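Local coordinates for protein lipase (Streptomyces rimosus, PDB 5MAL) that hydrolyses triacylglycerols, p-nitrophenyl and naphthyl esters and acyl-CoA thioesters as a secreted serine esterase, preferring medium-length acyl chains, at residues Y4-G8 with Q64-V68; N82-F86 with A110-Q114. All blocks are in the same frame, centred on the assembly; numbering follows the deposited sequence.

Interaction 1: Y4-G8 with Q64-V68; sequences YVALG and QLTPV
Val5 and Leu7, on strand 3-8 of the parallel sheet in this SGNH-hydrolase alpha/beta fold, press into the hollow side of the turn that follows helix 57-64. That turn is type I, Leu65 to Val68, closed by Val68 N on Leu65 O. Val5 CG1, held anti to the backbone N (chi1 -179°), enters a notch whose walls are Val68 CG2, at 3.6 Å, and Pro67 CG, at 4.0 Å. The other branch, Val5 CG2, lies 3.5 Å from Pro67 O. Leu7 fills the next hollow: its CD1 meets Leu65 CD2 at 3.7 Å, the two side chains crossing at about a right angle, and its CD2 sits 3.2 Å from Gln64 O, a carbonyl whose hydrogen bond comes from Thr50 OG1. Helix 98-130 covers Leu7 and Leu65 with Ile127 and Ala126. Beyond the leucine, the Gln64 carboxamide grips Gly8 twice, which fixes its rotation. With an alanine in place of Gln64, Gly8 would probably lose these partners of its N and O, and a gap would open beside Leu7 CB. Gly8 N reaches a lone pair of Gln64 OE1 in the carbonyl plane (2.8 Å, N-H...O 172°), while Gln64 NE2 returns a bond to Gly8 O at 2.9 Å, tilted 28° from that carbonyl's plane.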
ATOM      1  N   TYR A   4      -6.604   0.193  17.400  1.00  8.10           N
ATOM      2  CA  TYR A   4      -5.891  -0.007  16.157  1.00  8.16           C
ATOM      3  C   TYR A   4      -6.308   1.093  15.198  1.00  9.44           C
ATOM      4  O   TYR A   4      -7.489   1.231  14.884  1.00  9.82           O
ATOM      5  CB  TYR A   4      -6.224  -1.399  15.606  1.00  9.04           C
ATOM      6  CG  TYR A   4      -5.740  -1.702  14.203  1.00  8.73           C
ATOM      7  CD1 TYR A   4      -4.561  -1.151  13.703  1.00  8.00           C
ATOM      8  CD2 TYR A   4      -6.472  -2.559  13.371  1.00  7.08           C
ATOM      9  CE1 TYR A   4      -4.112  -1.466  12.409  1.00  6.62           C
ATOM     10  CE2 TYR A   4      -6.042  -2.848  12.083  1.00  7.35           C
ATOM     11  CZ  TYR A   4      -4.864  -2.306  11.614  1.00  6.99           C
ATOM     12  OH  TYR A   4      -4.429  -2.597  10.344  1.00  7.09           O
ATOM     13  N   VAL A   5      -5.353   1.904  14.762  1.00  8.01           N
ATOM     14  CA  VAL A   5      -5.651   2.837  13.681  1.00  8.83           C
ATOM     15  C   VAL A   5      -4.990   2.363  12.404  1.00  9.51           C
ATOM     16  O   VAL A   5      -3.776   2.152  12.363  1.00  8.04           O
ATOM     17  CB  VAL A   5      -5.179   4.250  13.968  1.00  7.02           C
ATOM     18  CG1 VAL A   5      -5.543   5.160  12.793  1.00  7.52           C
ATOM     19  CG2 VAL A   5      -5.804   4.768  15.282  1.00  9.31           C
ATOM     20  N   ALA A   6      -5.792   2.207  11.360  1.00  9.01           N
ATOM     21  CA  ALA A   6      -5.264   1.783  10.072  1.00  4.79           C
ATOM     22  C   ALA A   6      -5.318   2.940   9.089  1.00  7.60           C
ATOM     23  O   ALA A   6      -6.384   3.358   8.650  1.00  7.25           O
ATOM     24  CB  ALA A   6      -6.034   0.598   9.552  1.00  6.18           C
ATOM     25  N   LEU A   7      -4.135   3.440   8.760  1.00  6.44           N
ATOM     26  CA  LEU A   7      -3.947   4.581   7.876  1.00  8.07           C
ATOM     27  C   LEU A   7      -3.539   4.146   6.497  1.00  7.78           C
ATOM     28  O   LEU A   7      -3.125   3.010   6.289  1.00  9.04           O
ATOM     29  CB  LEU A   7      -2.835   5.489   8.400  1.00  7.85           C
ATOM     30  CG  LEU A   7      -2.886   5.878   9.862  1.00  6.65           C
ATOM     31  CD1 LEU A   7      -1.536   6.454  10.186  1.00  5.93           C
ATOM     32  CD2 LEU A   7      -4.008   6.887  10.051  1.00 10.08           C
ATOM     33  N   GLY A   8      -3.589   5.083   5.566  1.00  6.83           N
ATOM     34  CA  GLY A   8      -2.922   4.865   4.307  1.00  8.57           C
ATOM     35  C   GLY A   8      -3.776   5.047   3.085  1.00 10.78           C
ATOM     36  O   GLY A   8      -4.807   5.736   3.126  1.00  8.53           O
ATOM     37  N   GLN A  64      -6.658  11.767   8.072  1.00 13.99           N
ATOM     38  CA  GLN A  64      -6.570  10.390   8.590  1.00 12.78           C
ATOM     39  C   GLN A  64      -6.026  10.209  10.004  1.00 14.72           C
ATOM     40  O   GLN A  64      -6.238   9.161  10.618  1.00 11.88           O
ATOM     41  CB  GLN A  64      -5.706   9.541   7.659  1.00 11.53           C
ATOM     42  CG  GLN A  64      -6.198   9.481   6.218  1.00 13.50           C
ATOM     43  CD  GLN A  64      -5.487   8.392   5.451  1.00 12.74           C
ATOM     44  OE1 GLN A  64      -4.753   7.598   6.044  1.00 11.93           O
ATOM     45  NE2 GLN A  64      -5.703   8.336   4.138  1.00  9.81           N
ATOM     46  N   LEU A  65      -5.303  11.193  10.519  1.00 16.29           N
ATOM     47  CA  LEU A  65      -4.646  10.985  11.807  1.00 11.91           C
ATOM     48  C   LEU A  65      -5.549  11.289  12.999  1.00 11.85           C
ATOM     49  O   LEU A  65      -5.145  11.104  14.146  1.00 16.35           O
ATOM     50  CB  LEU A  65      -3.378  11.824  11.893  1.00 11.53           C
ATOM     51  CG  LEU A  65      -2.282  11.460  10.891  1.00 14.68           C
ATOM     52  CD1 LEU A  65      -1.165  12.472  10.961  1.00 19.38           C
ATOM     53  CD2 LEU A  65      -1.746  10.051  11.141  1.00 15.50           C
ATOM     54  N   THR A  66      -6.774  11.733  12.733  1.00 13.96           N
ATOM     55  CA  THR A  66      -7.685  12.145  13.801  1.00 14.80           C
ATOM     56  C   THR A  66      -7.797  11.157  14.987  1.00 19.86           C
ATOM     57  O   THR A  66      -7.703  11.580  16.143  1.00 15.46           O
ATOM     58  CB  THR A  66      -9.087  12.435  13.231  1.00 19.02           C
ATOM     59  OG1 THR A  66      -8.985  13.504  12.280  1.00 26.18           O
ATOM     60  CG2 THR A  66     -10.056  12.827  14.329  1.00 19.67           C
ATOM     61  N   PRO A  67      -7.955   9.845  14.719  1.00 12.77           N
ATOM     62  CA  PRO A  67      -8.076   8.924  15.857  1.00 10.03           C
ATOM     63  C   PRO A  67      -6.749   8.421  16.421  1.00 13.96           C
ATOM     64  O   PRO A  67      -6.743   7.539  17.290  1.00 12.91           O
ATOM     65  CB  PRO A  67      -8.874   7.757  15.262  1.00 11.16           C
ATOM     66  CG  PRO A  67      -8.431   7.717  13.840  1.00 11.73           C
ATOM     67  CD  PRO A  67      -8.164   9.153  13.430  1.00 13.76           C
ATOM     68  N   VAL A  68      -5.638   8.950  15.925  1.00 10.71           N
ATOM     69  CA  VAL A  68      -4.331   8.548  16.420  1.00 10.56           C
ATOM     70  C   VAL A  68      -4.003   9.388  17.641  1.00 11.12           C
ATOM     71  O   VAL A  68      -3.896  10.600  17.543  1.00 12.29           O
ATOM     72  CB  VAL A  68      -3.239   8.730  15.359  1.00 10.16           C
ATOM     73  CG1 VAL A  68      -1.883   8.372  15.927  1.00 13.37           C
ATOM     74  CG2 VAL A  68      -3.566   7.879  14.138  1.00  9.99           C
TER

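Interaction 2: N82-F86 with A110-Q114; sequences NDAGF and AYIQQ
Asp83 meets Tyr111 with both backbone and side chain. Its carbonyl oxygen stands over one face of the tyrosine ring, offset toward the rim on the phenol side; the closest pair is Asp83 O and Tyr111 CZ, at 3.2 Å. The side chain approaches the same ring, with Asp83 CB 3.7 Å from Tyr111 CE1. Tyr111 comes into this position because its CG is anti to the backbone N (chi1 -167°), which swings the ring off helix 98-130 and across the loop. At the polar end a water donates to Asp83 OD2 at 2.7 Å and, over a longer 3.3 Å, to Tyr111 OH. Both groups have direct protein partners as well: Asp83 OD2 is bonded to Thr57 OG1, and Tyr111 OH to Gln119 OE1, so the water is an addition to direct bonds, not the sole partner of either group. Asn82 and Asp83 end the Gly-X-Asn-Asp signature, block III of SGNH hydrolases, whose asparagine in relatives contributes to the oxyanion hole.

Ala84 follows, its CA 3.6 Å from Tyr111 CD1, and its methyl touches the next helix residue, with Ala84 CB 3.5 Å from Ile112 CG1. The small side chain lets the loop come close to the helix, the CA atoms of Ala84 and Tyr111 being 5.5 Å apart.

Gly85 makes the bend: its positive phi (72°) favours glycine, and it is the N-cap residue of helix 86-96. Phe86 opens that helix; the side chains of Phe86 and Ile112 cross at about a right angle, Phe86 CE1 lying 3.5 Å from Ile112 CD1. Helix 159-180 packs against the same pair, with Ala166 touching Phe86 and both Ile170 and Val173 touching Ile112.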
ATOM      1  N   ASN A  82       0.894   7.038  -3.991  1.00 11.64           N
ATOM      2  CA  ASN A  82       0.172   8.096  -4.685  1.00 11.38           C
ATOM      3  C   ASN A  82       0.980   9.378  -4.748  1.00 16.09           C
ATOM      4  O   ASN A  82       0.849  10.161  -5.692  1.00 17.50           O
ATOM      5  CB  ASN A  82      -1.171   8.344  -4.009  1.00 16.77           C
ATOM      6  CG  ASN A  82      -2.199   7.283  -4.375  1.00 18.70           C
ATOM      7  OD1 ASN A  82      -2.408   6.995  -5.554  1.00 29.29           O
ATOM      8  ND2 ASN A  82      -2.824   6.688  -3.374  1.00 16.06           N
ATOM      9  N   ASP A  83       1.813   9.602  -3.739  1.00 13.21           N
ATOM     10  CA  ASP A  83       2.724  10.738  -3.762  1.00 15.20           C
ATOM     11  C   ASP A  83       3.636  10.633  -4.976  1.00 19.33           C
ATOM     12  O   ASP A  83       3.950  11.628  -5.620  1.00 17.71           O
ATOM     13  CB  ASP A  83       3.553  10.800  -2.485  1.00 14.18           C
ATOM     14  CG  ASP A  83       2.694  10.963  -1.250  1.00 16.07           C
ATOM     15  OD1 ASP A  83       2.080   9.975  -0.834  1.00 14.17           O
ATOM     16  OD2 ASP A  83       2.615  12.085  -0.709  1.00 18.43           O
ATOM     17  N   ALA A  84       4.036   9.408  -5.293  1.00 15.02           N
ATOM     18  CA  ALA A  84       4.950   9.166  -6.394  1.00 17.54           C
ATOM     19  C   ALA A  84       4.178   9.041  -7.708  1.00 16.58           C
ATOM     20  O   ALA A  84       4.771   8.900  -8.773  1.00 18.22           O
ATOM     21  CB  ALA A  84       5.775   7.919  -6.126  1.00 14.06           C
ATOM     22  N   GLY A  85       2.853   9.111  -7.617  1.00 21.47           N
ATOM     23  CA  GLY A  85       1.986   9.053  -8.783  1.00 23.84           C
ATOM     24  C   GLY A  85       1.900   7.679  -9.417  1.00 22.65           C
ATOM     25  O   GLY A  85       1.958   7.555 -10.641  1.00 27.30           O
ATOM     26  N   PHE A  86       1.745   6.641  -8.599  1.00 22.99           N
ATOM     27  CA  PHE A  86       1.711   5.274  -9.115  1.00 21.61           C
ATOM     28  C   PHE A  86       0.487   4.987  -9.977  1.00 27.88           C
ATOM     29  O   PHE A  86       0.612   4.402 -11.052  1.00 23.77           O
ATOM     30  CB  PHE A  86       1.764   4.259  -7.971  1.00 33.15           C
ATOM     31  CG  PHE A  86       3.154   3.811  -7.628  1.00 31.78           C
ATOM     32  CD1 PHE A  86       4.249   4.540  -8.054  1.00 30.96           C
ATOM     33  CD2 PHE A  86       3.365   2.667  -6.876  1.00 35.31           C
ATOM     34  CE1 PHE A  86       5.534   4.136  -7.737  1.00 35.63           C
ATOM     35  CE2 PHE A  86       4.645   2.259  -6.558  1.00 31.99           C
ATOM     36  CZ  PHE A  86       5.732   2.992  -6.991  1.00 30.51           C
ATOM     37  N   ALA A 110      12.243   8.896  -9.523  1.00 17.72           N
ATOM     38  CA  ALA A 110      12.961  10.064  -9.025  1.00 18.86           C
ATOM     39  C   ALA A 110      12.236  10.604  -7.801  1.00 18.54           C
ATOM     40  O   ALA A 110      12.870  10.984  -6.818  1.00 18.29           O
ATOM     41  CB  ALA A 110      13.077  11.129 -10.095  1.00 17.88           C
ATOM     42  N   TYR A 111      10.905  10.618  -7.863  1.00 16.21           N
ATOM     43  CA  TYR A 111      10.094  11.096  -6.752  1.00 15.51           C
ATOM     44  C   TYR A 111      10.319  10.254  -5.519  1.00 16.37           C
ATOM     45  O   TYR A 111      10.588  10.770  -4.433  1.00 15.67           O
ATOM     46  CB  TYR A 111       8.608  11.083  -7.096  1.00 17.72           C
ATOM     47  CG  TYR A 111       7.789  11.865  -6.093  1.00 17.06           C
ATOM     48  CD1 TYR A 111       7.457  11.323  -4.851  1.00 14.65           C
ATOM     49  CD2 TYR A 111       7.360  13.150  -6.382  1.00 17.73           C
ATOM     50  CE1 TYR A 111       6.717  12.046  -3.931  1.00 15.47           C
ATOM     51  CE2 TYR A 111       6.612  13.873  -5.473  1.00 12.46           C
ATOM     52  CZ  TYR A 111       6.302  13.325  -4.250  1.00 15.29           C
ATOM     53  OH  TYR A 111       5.565  14.069  -3.354  1.00 22.88           O
ATOM     54  N   ILE A 112      10.172   8.948  -5.696  1.00 13.21           N
ATOM     55  CA  ILE A 112      10.382   7.995  -4.624  1.00 14.32           C
ATOM     56  C   ILE A 112      11.728   8.160  -3.944  1.00 15.88           C
ATOM     57  O   ILE A 112      11.813   8.196  -2.716  1.00 13.60           O
ATOM     58  CB  ILE A 112      10.286   6.576  -5.151  1.00 11.54           C
ATOM     59  CG1 ILE A 112       8.848   6.283  -5.588  1.00 13.36           C
ATOM     60  CG2 ILE A 112      10.774   5.595  -4.109  1.00 13.77           C
ATOM     61  CD1 ILE A 112       8.723   5.106  -6.544  1.00 10.46           C
ATOM     62  N   GLN A 113      12.785   8.246  -4.747  1.00 15.00           N
ATOM     63  CA  GLN A 113      14.134   8.252  -4.204  1.00 15.70           C
ATOM     64  C   GLN A 113      14.463   9.580  -3.520  1.00 18.64           C
ATOM     65  O   GLN A 113      15.176   9.611  -2.518  1.00 20.79           O
ATOM     66  CB  GLN A 113      15.146   7.967  -5.316  1.00 14.77           C
ATOM     67  CG  GLN A 113      14.938   6.607  -5.994  1.00 24.03           C
ATOM     68  CD  GLN A 113      15.822   6.400  -7.219  1.00 31.93           C
ATOM     69  OE1 GLN A 113      16.734   7.187  -7.485  1.00 38.13           O
ATOM     70  NE2 GLN A 113      15.552   5.338  -7.972  1.00 26.05           N
ATOM     71  N   GLN A 114      13.913  10.667  -4.057  1.00 16.79           N
ATOM     72  CA  GLN A 114      14.328  12.019  -3.672  1.00 15.93           C
ATOM     73  C   GLN A 114      13.326  12.746  -2.777  1.00 14.65           C
ATOM     74  O   GLN A 114      13.680  13.282  -1.719  1.00 16.01           O
ATOM     75  CB  GLN A 114      14.572  12.845  -4.931  1.00 15.23           C
ATOM     76  CG  GLN A 114      15.718  12.326  -5.781  1.00 20.69           C
ATOM     77  CD  GLN A 114      15.708  12.885  -7.195  1.00 24.14           C
ATOM     78  OE1 GLN A 114      15.133  13.940  -7.459  1.00 27.78           O
ATOM     79  NE2 GLN A 114      16.336  12.161  -8.121  1.00 30.47           N
TER
HETATM   80  O   HOH W   1       2.612  14.454  -2.038  1.00 19.94           O

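In the fold
Interactions 1 and 2 follow one another along the chain and do not touch: their centres are 22 Å apart and their nearest atoms about 7 Å. Two helices tie them together. Helix 98-130 carries residues 110-114 and, farther along, covers interaction 1; helix 57-64 leads into the turn of interaction 1, while Thr57, at its start, bonds Asp83 of interaction 2. One end of each contact comes near the catalytic centre. Gly8 lies about 8 Å from the side chain of Ser10, the nucleophile, and the side chains of Phe86 and Ser10 are also about 8 Å apart. His216, the probable catalytic partner, has its side chain about 8 Å from that of Phe86 and about 11 Å from the residue Gly8.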